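Local coordinates for protein aminotransferase class-III (Ochrobactrum anthropi, PDB 5GHG) that probably transfers amino groups between amines and carbonyl compounds as a class-III omega-transaminase, carrying its cofactor here in the pyridoxamine phosphate form, at residues P108-G118 against P295-Y306; I145-G153 against V227-V235. The protein carries 1 engineered substitution. One frame throughout, in Å; residues are numbered along the deposited sequence.

Interaction 1. Residues P108-G118 against P295-Y306; sequences PMSKAYFTNSG and PISAFLINERVY. With PMP (4'-deoxy-4'-aminopyridoxal-5'-phosphate), chain C.
I301 O takes two backbone N-H groups at once, a short one from S110 N at 2.8 Å and a longer one from K111 N at 3.3 Å. Two residues facing one make a classic beta bulge, and from it strand 111-115 runs antiparallel to strand 297-301, with bonds exchanged in the pairs K111-I301, Y113-F299 and T115-S297. On the face carrying Y113 and F299, the two rings lie nearly parallel, planes at 7°, but offset until little of one ring lies over the other; what sits over the F299 ring is Y113 CB, 3.7 Å from its centroid. I301 CD1 then meets Y113 CE1. Within the bulge, the K111 side chain lies across the Y306 ring: its CG is over the ring centre, and bends at chi2 (-69°) and chi4 (-66°) bring NZ back over the same ring, 4.4 Å from the centroid of Y306, in an off-centre cation-pi contact. S110 OG gives its proton to E303 OE2 at 3.2 Å. The other face is apolar: A112 CB touches L300 CD2, and F114 packs on A298 CB and on L97 and A98 of helix 93-104. At the far end G118 N donates to PMP O2P at 3.0 Å. This is the edge of the seven-stranded sheet of the fold-type I aminotransferase large domain, with its antiparallel strand 297-301 and, leaving strand 111-115, a helix whose N-terminus receives the cofactor phosphate.

Interaction 2. Residues I145-G153 against V227-V235; sequences ISRKRGYHG and VMGAGGVVV. With PMP (4'-deoxy-4'-aminopyridoxal-5'-phosphate), chain C.
M228 and R149 bury the most surface here, followed by A230. The methionine reaches out, straight through its outer bonds, and lays its methyl over one face of the R147 guanidinium, M228 CE being 3.2 Å from R147 NE and set toward the rim of the group. The guanidinium is also tied outside the contact, R147 NH2 donating to the backbone oxygen of E225. The same methyl lies under the type II turn from R147 to G150, close to K148 O and G150 N. R149, at the third position of that turn, comes in side-on: NE and NH1 both bond G231 O, at 3.2 Å and 3.0 Å from that oxygen, which lies in the guanidinium plane. A bend at chi3 (69°) turns the group to present this edge, while V234 CG2 covers one of its faces, 3.5 Å from R149 NH1. The third nitrogen, NH2, goes to H185. An alanine in place of R149 would remove both donors, probably leaving G231 O without its two-pronged grip and V234 without the flat group it packs on. Segment 145-153 carries the end of strand 143-147 and the loop beyond it, and 227-235 is the loop after strand 219-224; the ends of these parallel strands are the usual place for the active site in fold-type I PLP enzymes. M228 N bonds V234 O, and the loop's return, with V233 and V234 paired to the one M228, fits a G1 beta bulge. G231 sits tight against the turn, its CA 3.3 Å from R149 O. Nearer the cofactor, A230 CB touches Y151 CG at 3.6 Å; with CG swung anti to the backbone N (chi1 -173°), the Y151 ring runs on to the amine of PMP, Y151 CE1 being 3.1 Å from PMP N4A, while its hydroxyl meets that of Y20.

In the fold
Interactions 1 and 2 come to the same cofactor from different parts of one sheet. Strand 111-115 is an edge strand with 297-301 beside it, whereas 143-147 lies next to the other edge, so the two contact centres are about 20 Å apart. Their nearest atoms still come within about 4 Å, without touching. Interaction 1 meets the phosphate, with a hydrogen bond from G118 N and S117 CB packed close by; in interaction 2 Y151 lies by the amine, H152 by ring atom C6 and G153 by the C5A methylene. H152 O is bonded by N122 of helix 118-135, which begins at G118 of interaction 1, and T324 of the second subunit adds a bond to PMP.

Interaction 1. Residues P108-G118 against P295-Y306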
loop_
_atom_site.group_PDB
_atom_site.type_symbol
_atom_site.label_atom_id
_atom_site.label_comp_id
_atom_site.label_asym_id
_atom_site.label_seq_id
_atom_site.Cartn_x
_atom_site.Cartn_y
_atom_site.Cartn_z
ATOM N N PRO B 108 -22.563 9.819 -12.817
ATOM C CA PRO B 108 -22.228 11.034 -12.082
ATOM C C PRO B 108 -21.469 10.714 -10.784
ATOM O O PRO B 108 -21.886 9.869 -9.992
ATOM C CB PRO B 108 -23.607 11.655 -11.781
ATOM C CG PRO B 108 -24.469 11.172 -12.912
ATOM C CD PRO B 108 -23.997 9.753 -13.166
ATOM N N MET B 109 -20.353 11.404 -10.586
ATOM C CA MET B 109 -19.538 11.279 -9.387
ATOM C C MET B 109 -19.237 12.677 -8.849
ATOM O O MET B 109 -19.315 13.663 -9.564
ATOM C CB MET B 109 -18.218 10.533 -9.663
ATOM C CG MET B 109 -18.394 9.030 -9.880
ATOM S SD MET B 109 -18.912 8.174 -8.356
ATOM C CE MET B 109 -19.147 6.524 -8.971
ATOM N N SER B 110 -18.900 12.744 -7.568
ATOM C CA SER B 110 -18.682 14.006 -6.884
ATOM C C SER B 110 -17.246 14.258 -6.463
ATOM O O SER B 110 -16.757 15.378 -6.615
ATOM C CB SER B 110 -19.608 14.089 -5.653
ATOM O OG SER B 110 -19.284 15.222 -4.863
ATOM N N LYS B 111 -16.545 13.243 -5.928
ATOM C CA LYS B 111 -15.222 13.434 -5.359
ATOM C C LYS B 111 -14.319 12.260 -5.708
ATOM O O LYS B 111 -14.779 11.118 -5.782
ATOM C CB LYS B 111 -15.275 13.545 -3.814
ATOM C CG LYS B 111 -16.001 14.781 -3.295
ATOM C CD LYS B 111 -15.203 16.053 -3.597
ATOM C CE LYS B 111 -15.991 17.304 -3.193
ATOM N NZ LYS B 111 -17.220 17.482 -4.034
ATOM N N ALA B 112 -13.022 12.554 -5.868
ATOM C CA ALA B 112 -11.983 11.564 -6.087
ATOM C C ALA B 112 -11.010 11.571 -4.910
ATOM O O ALA B 112 -10.634 12.634 -4.416
ATOM C CB ALA B 112 -11.228 11.831 -7.390
ATOM N N TYR B 113 -10.615 10.383 -4.466
ATOM C CA TYR B 113 -9.633 10.193 -3.394
ATOM C C TYR B 113 -8.491 9.331 -3.921
ATOM O O TYR B 113 -8.724 8.418 -4.712
ATOM C CB TYR B 113 -10.256 9.498 -2.180
ATOM C CG TYR B 113 -11.438 10.230 -1.567
ATOM C CD1 TYR B 113 -12.685 10.242 -2.184
ATOM C CD2 TYR B 113 -11.298 10.906 -0.355
ATOM C CE1 TYR B 113 -13.761 10.921 -1.608
ATOM C CE2 TYR B 113 -12.373 11.556 0.244
ATOM C CZ TYR B 113 -13.588 11.565 -0.380
ATOM O OH TYR B 113 -14.630 12.247 0.197
ATOM N N PHE B 114 -7.266 9.596 -3.457
ATOM C CA PHE B 114 -6.094 8.885 -3.961
ATOM C C PHE B 114 -5.410 8.068 -2.890
ATOM O O PHE B 114 -5.365 8.471 -1.721
ATOM C CB PHE B 114 -5.091 9.868 -4.603
ATOM C CG PHE B 114 -5.648 10.569 -5.803
ATOM C CD1 PHE B 114 -5.781 9.890 -6.996
ATOM C CD2 PHE B 114 -6.096 11.866 -5.718
ATOM C CE1 PHE B 114 -6.341 10.509 -8.108
ATOM C CE2 PHE B 114 -6.661 12.496 -6.812
ATOM C CZ PHE B 114 -6.774 11.823 -8.016
ATOM N N THR B 115 -4.895 6.911 -3.303
ATOM C CA THR B 115 -4.068 6.036 -2.466
ATOM C C THR B 115 -2.918 5.546 -3.328
ATOM O O THR B 115 -2.781 5.926 -4.500
ATOM C CB THR B 115 -4.863 4.842 -1.922
ATOM O OG1 THR B 115 -5.266 3.999 -3.014
ATOM C CG2 THR B 115 -6.120 5.306 -1.177
ATOM N N ASN B 116 -2.081 4.683 -2.768
ATOM C CA ASN B 116 -1.026 4.094 -3.560
ATOM C C ASN B 116 -1.476 2.848 -4.301
ATOM O O ASN B 116 -1.114 2.650 -5.465
ATOM C CB ASN B 116 0.177 3.774 -2.671
ATOM C CG ASN B 116 0.700 4.989 -1.956
ATOM O OD1 ASN B 116 1.228 5.893 -2.581
ATOM N ND2 ASN B 116 0.495 5.039 -0.639
ATOM N N SER B 117 -2.282 2.015 -3.659
ATOM C CA SER B 117 -2.618 0.701 -4.184
ATOM C C SER B 117 -4.125 0.516 -4.227
ATOM O O SER B 117 -4.871 1.195 -3.525
ATOM C CB SER B 117 -1.998 -0.404 -3.305
ATOM O OG SER B 117 -2.568 -0.352 -2.013
ATOM N N GLY B 118 -4.557 -0.461 -5.034
ATOM C CA GLY B 118 -5.953 -0.867 -5.016
ATOM C C GLY B 118 -6.384 -1.401 -3.659
ATOM O O GLY B 118 -7.508 -1.153 -3.217
ATOM N N PRO B 295 3.145 3.644 -8.808
ATOM C CA PRO B 295 1.985 3.213 -8.001
ATOM C C PRO B 295 1.063 4.389 -7.716
ATOM O O PRO B 295 1.498 5.415 -7.175
ATOM C CB PRO B 295 2.634 2.704 -6.695
ATOM C CG PRO B 295 4.121 2.720 -6.924
ATOM C CD PRO B 295 4.413 3.621 -8.056
ATOM N N ILE B 296 -0.203 4.240 -8.073
ATOM C CA ILE B 296 -1.241 5.186 -7.683
ATOM C C ILE B 296 -2.603 4.524 -7.912
ATOM O O ILE B 296 -2.789 3.758 -8.857
ATOM C CB ILE B 296 -1.133 6.520 -8.449
ATOM C CG1 ILE B 296 -2.238 7.475 -8.011
ATOM C CG2 ILE B 296 -1.232 6.271 -9.941
ATOM C CD1 ILE B 296 -2.100 8.901 -8.547
ATOM N N SER B 297 -3.539 4.815 -7.027
ATOM C CA SER B 297 -4.904 4.319 -7.155
ATOM C C SER B 297 -5.845 5.429 -6.726
ATOM O O SER B 297 -5.428 6.424 -6.135
ATOM C CB SER B 297 -5.123 3.060 -6.319
ATOM O OG SER B 297 -4.128 2.097 -6.636
ATOM N N ALA B 298 -7.124 5.231 -7.007
ATOM C CA ALA B 298 -8.119 6.263 -6.747
ATOM C C ALA B 298 -9.457 5.587 -6.550
ATOM O O ALA B 298 -9.702 4.505 -7.098
ATOM C CB ALA B 298 -8.214 7.274 -7.897
ATOM N N PHE B 299 -10.325 6.228 -5.783
ATOM C CA PHE B 299 -11.733 5.860 -5.852
ATOM C C PHE B 299 -12.576 7.124 -5.971
ATOM O O PHE B 299 -12.187 8.205 -5.509
ATOM C CB PHE B 299 -12.164 4.976 -4.684
ATOM C CG PHE B 299 -12.014 5.607 -3.319
ATOM C CD1 PHE B 299 -10.835 5.469 -2.597
ATOM C CD2 PHE B 299 -13.089 6.287 -2.732
ATOM C CE1 PHE B 299 -10.715 6.012 -1.328
ATOM C CE2 PHE B 299 -12.970 6.851 -1.471
ATOM C CZ PHE B 299 -11.787 6.717 -0.763
ATOM N N LEU B 300 -13.706 6.983 -6.650
ATOM C CA LEU B 300 -14.680 8.051 -6.821
ATOM C C LEU B 300 -15.919 7.716 -6.004
ATOM O O LEU B 300 -16.306 6.539 -5.901
ATOM C CB LEU B 300 -15.073 8.184 -8.289
ATOM C CG LEU B 300 -13.983 8.710 -9.235
ATOM C CD1 LEU B 300 -14.321 8.338 -10.661
ATOM C CD2 LEU B 300 -13.943 10.210 -9.095
ATOM N N ILE B 301 -16.559 8.744 -5.448
ATOM C CA ILE B 301 -17.834 8.548 -4.771
ATOM C C ILE B 301 -18.851 9.535 -5.316
ATOM O O ILE B 301 -18.507 10.657 -5.716
ATOM C CB ILE B 301 -17.711 8.690 -3.234
ATOM C CG1 ILE B 301 -17.343 10.111 -2.864
ATOM C CG2 ILE B 301 -16.665 7.717 -2.684
ATOM C CD1 ILE B 301 -17.336 10.346 -1.370
ATOM N N ASN B 302 -20.117 9.123 -5.320
ATOM C CA ASN B 302 -21.148 10.007 -5.845
ATOM C C ASN B 302 -21.689 10.899 -4.728
ATOM O O ASN B 302 -21.219 10.865 -3.578
ATOM C CB ASN B 302 -22.228 9.210 -6.557
ATOM C CG ASN B 302 -23.024 8.311 -5.632
ATOM O OD1 ASN B 302 -22.879 8.357 -4.419
ATOM N ND2 ASN B 302 -23.888 7.504 -6.211
ATOM N N GLU B 303 -22.667 11.741 -5.070
ATOM C CA GLU B 303 -23.182 12.691 -4.094
ATOM C C GLU B 303 -23.957 11.977 -2.978
ATOM O O GLU B 303 -23.883 12.377 -1.816
ATOM C CB GLU B 303 -24.064 13.731 -4.792
ATOM C CG GLU B 303 -24.531 14.862 -3.873
ATOM C CD GLU B 303 -23.379 15.705 -3.336
ATOM O OE1 GLU B 303 -23.530 16.263 -2.236
ATOM O OE2 GLU B 303 -22.308 15.809 -4.006
ATOM N N ARG B 304 -24.681 10.919 -3.324
ATOM C CA ARG B 304 -25.368 10.117 -2.328
ATOM C C ARG B 304 -24.417 9.681 -1.217
ATOM O O ARG B 304 -24.732 9.795 -0.032
ATOM C CB ARG B 304 -26.001 8.894 -3.000
ATOM C CG ARG B 304 -26.647 7.884 -2.067
ATOM C CD ARG B 304 -26.946 6.611 -2.819
ATOM N NE ARG B 304 -27.674 5.630 -2.019
ATOM C CZ ARG B 304 -27.956 4.400 -2.426
ATOM N NH1 ARG B 304 -27.553 3.986 -3.624
ATOM N NH2 ARG B 304 -28.636 3.583 -1.633
ATOM N N VAL B 305 -23.227 9.189 -1.595
ATOM C CA VAL B 305 -22.244 8.790 -0.602
ATOM C C VAL B 305 -21.657 9.999 0.092
ATOM O O VAL B 305 -21.499 10.010 1.317
ATOM C CB VAL B 305 -21.145 7.924 -1.252
ATOM C CG1 VAL B 305 -20.025 7.619 -0.262
ATOM C CG2 VAL B 305 -21.743 6.636 -1.813
ATOM N N TYR B 306 -21.312 11.036 -0.671
ATOM C CA TYR B 306 -20.559 12.163 -0.127
ATOM C C TYR B 306 -21.416 13.070 0.769
ATOM O O TYR B 306 -20.891 13.641 1.721
ATOM C CB TYR B 306 -19.954 12.989 -1.262
ATOM C CG TYR B 306 -19.137 14.181 -0.802
ATOM C CD1 TYR B 306 -17.925 14.017 -0.152
ATOM C CD2 TYR B 306 -19.588 15.486 -1.040
ATOM C CE1 TYR B 306 -17.174 15.109 0.265
ATOM C CE2 TYR B 306 -18.853 16.585 -0.629
ATOM C CZ TYR B 306 -17.647 16.392 0.022
ATOM O OH TYR B 306 -16.922 17.488 0.437
HETATM N N1 PMP C . -8.982 -5.035 -6.886
HETATM C C2 PMP C . -8.752 -5.780 -8.002
HETATM C C2A PMP C . -9.911 -6.135 -8.884
HETATM C C3 PMP C . -7.459 -6.249 -8.319
HETATM O O3 PMP C . -7.311 -7.064 -9.411
HETATM C C4 PMP C . -6.360 -5.896 -7.481
HETATM C C4A PMP C . -4.922 -6.281 -7.781
HETATM N N4A PMP C . -4.743 -7.611 -8.305
HETATM C C5 PMP C . -6.642 -5.101 -6.337
HETATM C C6 PMP C . -7.926 -4.638 -6.098
HETATM C C5A PMP C . -5.578 -4.702 -5.361
HETATM O O4P PMP C . -4.675 -3.772 -5.962
HETATM P P PMP C . -3.143 -3.669 -5.384
HETATM O O1P PMP C . -3.203 -3.522 -3.906
HETATM O O2P PMP C . -2.580 -2.449 -6.091
HETATM O O3P PMP C . -2.405 -4.941 -5.738
HETATM O O HOH W 1 -22.785 12.282 -7.746
HETATM O O HOH W 2 -24.060 8.451 -9.372
HETATM O O HOH W 3 0.818 7.254 -5.167
#

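Interaction 2. Residues I145-G153 against V227-V235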
loop_
_atom_site.group_PDB
_atom_site.type_symbol
_atom_site.label_atom_id
_atom_site.label_comp_id
_atom_site.label_asym_id
_atom_site.label_seq_id
_atom_site.Cartn_x
_atom_site.Cartn_y
_atom_site.Cartn_z
ATOM N N ILE B 145 -20.851 -7.112 1.626
ATOM C CA ILE B 145 -20.989 -8.370 0.923
ATOM C C ILE B 145 -20.019 -8.370 -0.262
ATOM O O ILE B 145 -20.079 -7.491 -1.116
ATOM C CB ILE B 145 -22.429 -8.592 0.441
ATOM C CG1 ILE B 145 -23.377 -8.622 1.644
ATOM C CG2 ILE B 145 -22.544 -9.909 -0.335
ATOM C CD1 ILE B 145 -24.840 -8.663 1.255
ATOM N N SER B 146 -19.149 -9.375 -0.306
ATOM C CA SER B 146 -18.246 -9.650 -1.407
ATOM C C SER B 146 -18.634 -10.990 -2.012
ATOM O O SER B 146 -19.645 -11.590 -1.633
ATOM C CB SER B 146 -16.793 -9.671 -0.902
ATOM O OG SER B 146 -15.917 -9.594 -2.010
ATOM N N ARG B 147 -17.818 -11.490 -2.915
ATOM C CA ARG B 147 -18.151 -12.736 -3.600
ATOM C C ARG B 147 -17.003 -13.726 -3.555
ATOM O O ARG B 147 -15.831 -13.341 -3.601
ATOM C CB ARG B 147 -18.524 -12.471 -5.060
ATOM C CG ARG B 147 -19.701 -11.558 -5.211
ATOM C CD ARG B 147 -19.975 -11.256 -6.649
ATOM N NE ARG B 147 -18.854 -10.555 -7.276
ATOM C CZ ARG B 147 -18.868 -10.136 -8.540
ATOM N NH1 ARG B 147 -19.951 -10.335 -9.271
ATOM N NH2 ARG B 147 -17.807 -9.532 -9.071
ATOM N N LYS B 148 -17.347 -15.000 -3.473
ATOM C CA LYS B 148 -16.347 -16.046 -3.637
ATOM C C LYS B 148 -15.606 -15.859 -4.957
ATOM O O LYS B 148 -16.211 -15.592 -5.992
ATOM C CB LYS B 148 -17.010 -17.426 -3.581
ATOM C CG LYS B 148 -17.429 -17.823 -2.174
ATOM C CD LYS B 148 -18.064 -19.216 -2.200
ATOM C CE LYS B 148 -18.568 -19.651 -0.839
ATOM N NZ LYS B 148 -18.931 -21.111 -0.890
ATOM N N ARG B 149 -14.289 -15.993 -4.905
ATOM C CA ARG B 149 -13.386 -15.823 -6.045
ATOM C C ARG B 149 -13.236 -14.373 -6.483
ATOM O O ARG B 149 -12.489 -14.102 -7.421
ATOM C CB ARG B 149 -13.801 -16.704 -7.243
ATOM C CG ARG B 149 -13.562 -18.199 -6.983
ATOM C CD ARG B 149 -14.107 -19.122 -8.095
ATOM N NE ARG B 149 -13.344 -18.987 -9.342
ATOM C CZ ARG B 149 -13.715 -19.524 -10.515
ATOM N NH1 ARG B 149 -12.964 -19.349 -11.593
ATOM N NH2 ARG B 149 -14.835 -20.239 -10.601
ATOM N N GLY B 150 -13.898 -13.421 -5.818
ATOM C CA GLY B 150 -13.565 -12.029 -6.023
ATOM C C GLY B 150 -12.171 -11.706 -5.500
ATOM O O GLY B 150 -11.627 -12.395 -4.639
ATOM N N TYR B 151 -11.581 -10.644 -6.025
ATOM C CA TYR B 151 -10.251 -10.232 -5.575
ATOM C C TYR B 151 -10.225 -8.723 -5.411
ATOM O O TYR B 151 -10.507 -7.983 -6.356
ATOM C CB TYR B 151 -9.157 -10.666 -6.551
ATOM C CG TYR B 151 -7.775 -10.388 -6.019
ATOM C CD1 TYR B 151 -7.163 -9.151 -6.211
ATOM C CD2 TYR B 151 -7.088 -11.353 -5.291
ATOM C CE1 TYR B 151 -5.891 -8.884 -5.703
ATOM C CE2 TYR B 151 -5.816 -11.097 -4.788
ATOM C CZ TYR B 151 -5.234 -9.862 -4.987
ATOM O OH TYR B 151 -3.971 -9.626 -4.495
ATOM N N HIS B 152 -9.870 -8.276 -4.224
ATOM C CA HIS B 152 -9.978 -6.872 -3.884
ATOM C C HIS B 152 -8.754 -6.339 -3.154
ATOM O O HIS B 152 -8.777 -5.192 -2.691
ATOM C CB HIS B 152 -11.254 -6.649 -3.065
ATOM C CG HIS B 152 -12.482 -7.109 -3.776
ATOM N ND1 HIS B 152 -12.988 -6.461 -4.877
ATOM C CD2 HIS B 152 -13.281 -8.181 -3.568
ATOM C CE1 HIS B 152 -14.057 -7.113 -5.316
ATOM N NE2 HIS B 152 -14.254 -8.154 -4.541
ATOM N N GLY B 153 -7.691 -7.124 -3.060
ATOM C CA GLY B 153 -6.440 -6.669 -2.472
ATOM C C GLY B 153 -6.081 -7.461 -1.234
ATOM O O GLY B 153 -6.677 -8.507 -0.932
ATOM N N VAL B 227 -15.972 -7.878 -14.215
ATOM C CA VAL B 227 -15.443 -9.197 -14.563
ATOM C C VAL B 227 -14.370 -9.525 -13.525
ATOM O O VAL B 227 -13.490 -8.705 -13.268
ATOM C CB VAL B 227 -14.807 -9.182 -15.981
ATOM C CG1 VAL B 227 -14.073 -10.487 -16.243
ATOM C CG2 VAL B 227 -15.860 -8.929 -17.053
ATOM N N MET B 228 -14.435 -10.715 -12.941
ATOM C CA MET B 228 -13.453 -11.097 -11.925
ATOM C C MET B 228 -12.127 -11.426 -12.588
ATOM O O MET B 228 -12.060 -12.323 -13.429
ATOM C CB MET B 228 -13.938 -12.294 -11.118
ATOM C CG MET B 228 -15.089 -11.997 -10.188
ATOM S SD MET B 228 -15.752 -13.532 -9.485
ATOM C CE MET B 228 -16.753 -12.865 -8.163
ATOM N N GLY B 229 -11.067 -10.711 -12.218
ATOM C CA GLY B 229 -9.778 -10.934 -12.841
ATOM C C GLY B 229 -8.993 -12.063 -12.216
ATOM O O GLY B 229 -8.942 -13.179 -12.759
ATOM N N ALA B 230 -8.396 -11.785 -11.053
ATOM C CA ALA B 230 -7.545 -12.758 -10.374
ATOM C C ALA B 230 -8.273 -14.058 -10.080
ATOM O O ALA B 230 -7.636 -15.113 -9.954
ATOM C CB ALA B 230 -6.990 -12.168 -9.068
ATOM N N GLY B 231 -9.600 -14.004 -9.946
ATOM C CA GLY B 231 -10.369 -15.208 -9.712
ATOM C C GLY B 231 -10.505 -16.116 -10.920
ATOM O O GLY B 231 -11.088 -17.196 -10.794
ATOM N N GLY B 232 -9.982 -15.713 -12.083
ATOM C CA GLY B 232 -9.989 -16.560 -13.252
ATOM C C GLY B 232 -10.734 -16.009 -14.461
ATOM O O GLY B 232 -11.220 -16.788 -15.300
ATOM N N VAL B 233 -10.799 -14.689 -14.588
ATOM C CA VAL B 233 -11.510 -14.045 -15.692
ATOM C C VAL B 233 -12.934 -14.605 -15.756
ATOM O O VAL B 233 -13.332 -15.204 -16.763
ATOM C CB VAL B 233 -10.781 -14.229 -17.037
ATOM C CG1 VAL B 233 -11.420 -13.360 -18.121
ATOM C CG2 VAL B 233 -9.320 -13.873 -16.910
ATOM N N VAL B 234 -13.696 -14.424 -14.684
ATOM C CA VAL B 234 -15.071 -14.922 -14.626
ATOM C C VAL B 234 -16.004 -13.847 -15.159
ATOM O O VAL B 234 -16.142 -12.780 -14.570
ATOM C CB VAL B 234 -15.470 -15.347 -13.204
ATOM C CG1 VAL B 234 -16.932 -15.774 -13.185
ATOM C CG2 VAL B 234 -14.585 -16.495 -12.708
ATOM N N VAL B 235 -16.627 -14.118 -16.296
ATOM C CA VAL B 235 -17.617 -13.220 -16.891
ATOM C C VAL B 235 -18.964 -13.634 -16.316
ATOM O O VAL B 235 -19.317 -14.820 -16.363
ATOM C CB VAL B 235 -17.601 -13.293 -18.427
ATOM C CG1 VAL B 235 -18.608 -12.331 -19.024
ATOM C CG2 VAL B 235 -16.185 -13.025 -18.964
HETATM N N1 PMP C . -8.982 -5.035 -6.886
HETATM C C2 PMP C . -8.752 -5.780 -8.002
HETATM C C2A PMP C . -9.911 -6.135 -8.884
HETATM C C3 PMP C . -7.459 -6.249 -8.319
HETATM O O3 PMP C . -7.311 -7.064 -9.411
HETATM C C4 PMP C . -6.360 -5.896 -7.481
HETATM C C4A PMP C . -4.922 -6.281 -7.781
HETATM N N4A PMP C . -4.743 -7.611 -8.305
HETATM C C5 PMP C . -6.642 -5.101 -6.337
HETATM C C6 PMP C . -7.926 -4.638 -6.098
HETATM C C5A PMP C . -5.578 -4.702 -5.361
HETATM O O4P PMP C . -4.675 -3.772 -5.962
HETATM P P PMP C . -3.143 -3.669 -5.384
HETATM O O1P PMP C . -3.203 -3.522 -3.906
HETATM O O2P PMP C . -2.580 -2.449 -6.091
HETATM O O3P PMP C . -2.405 -4.941 -5.738
HETATM O O HOH W 4 -11.240 -12.078 -9.173
#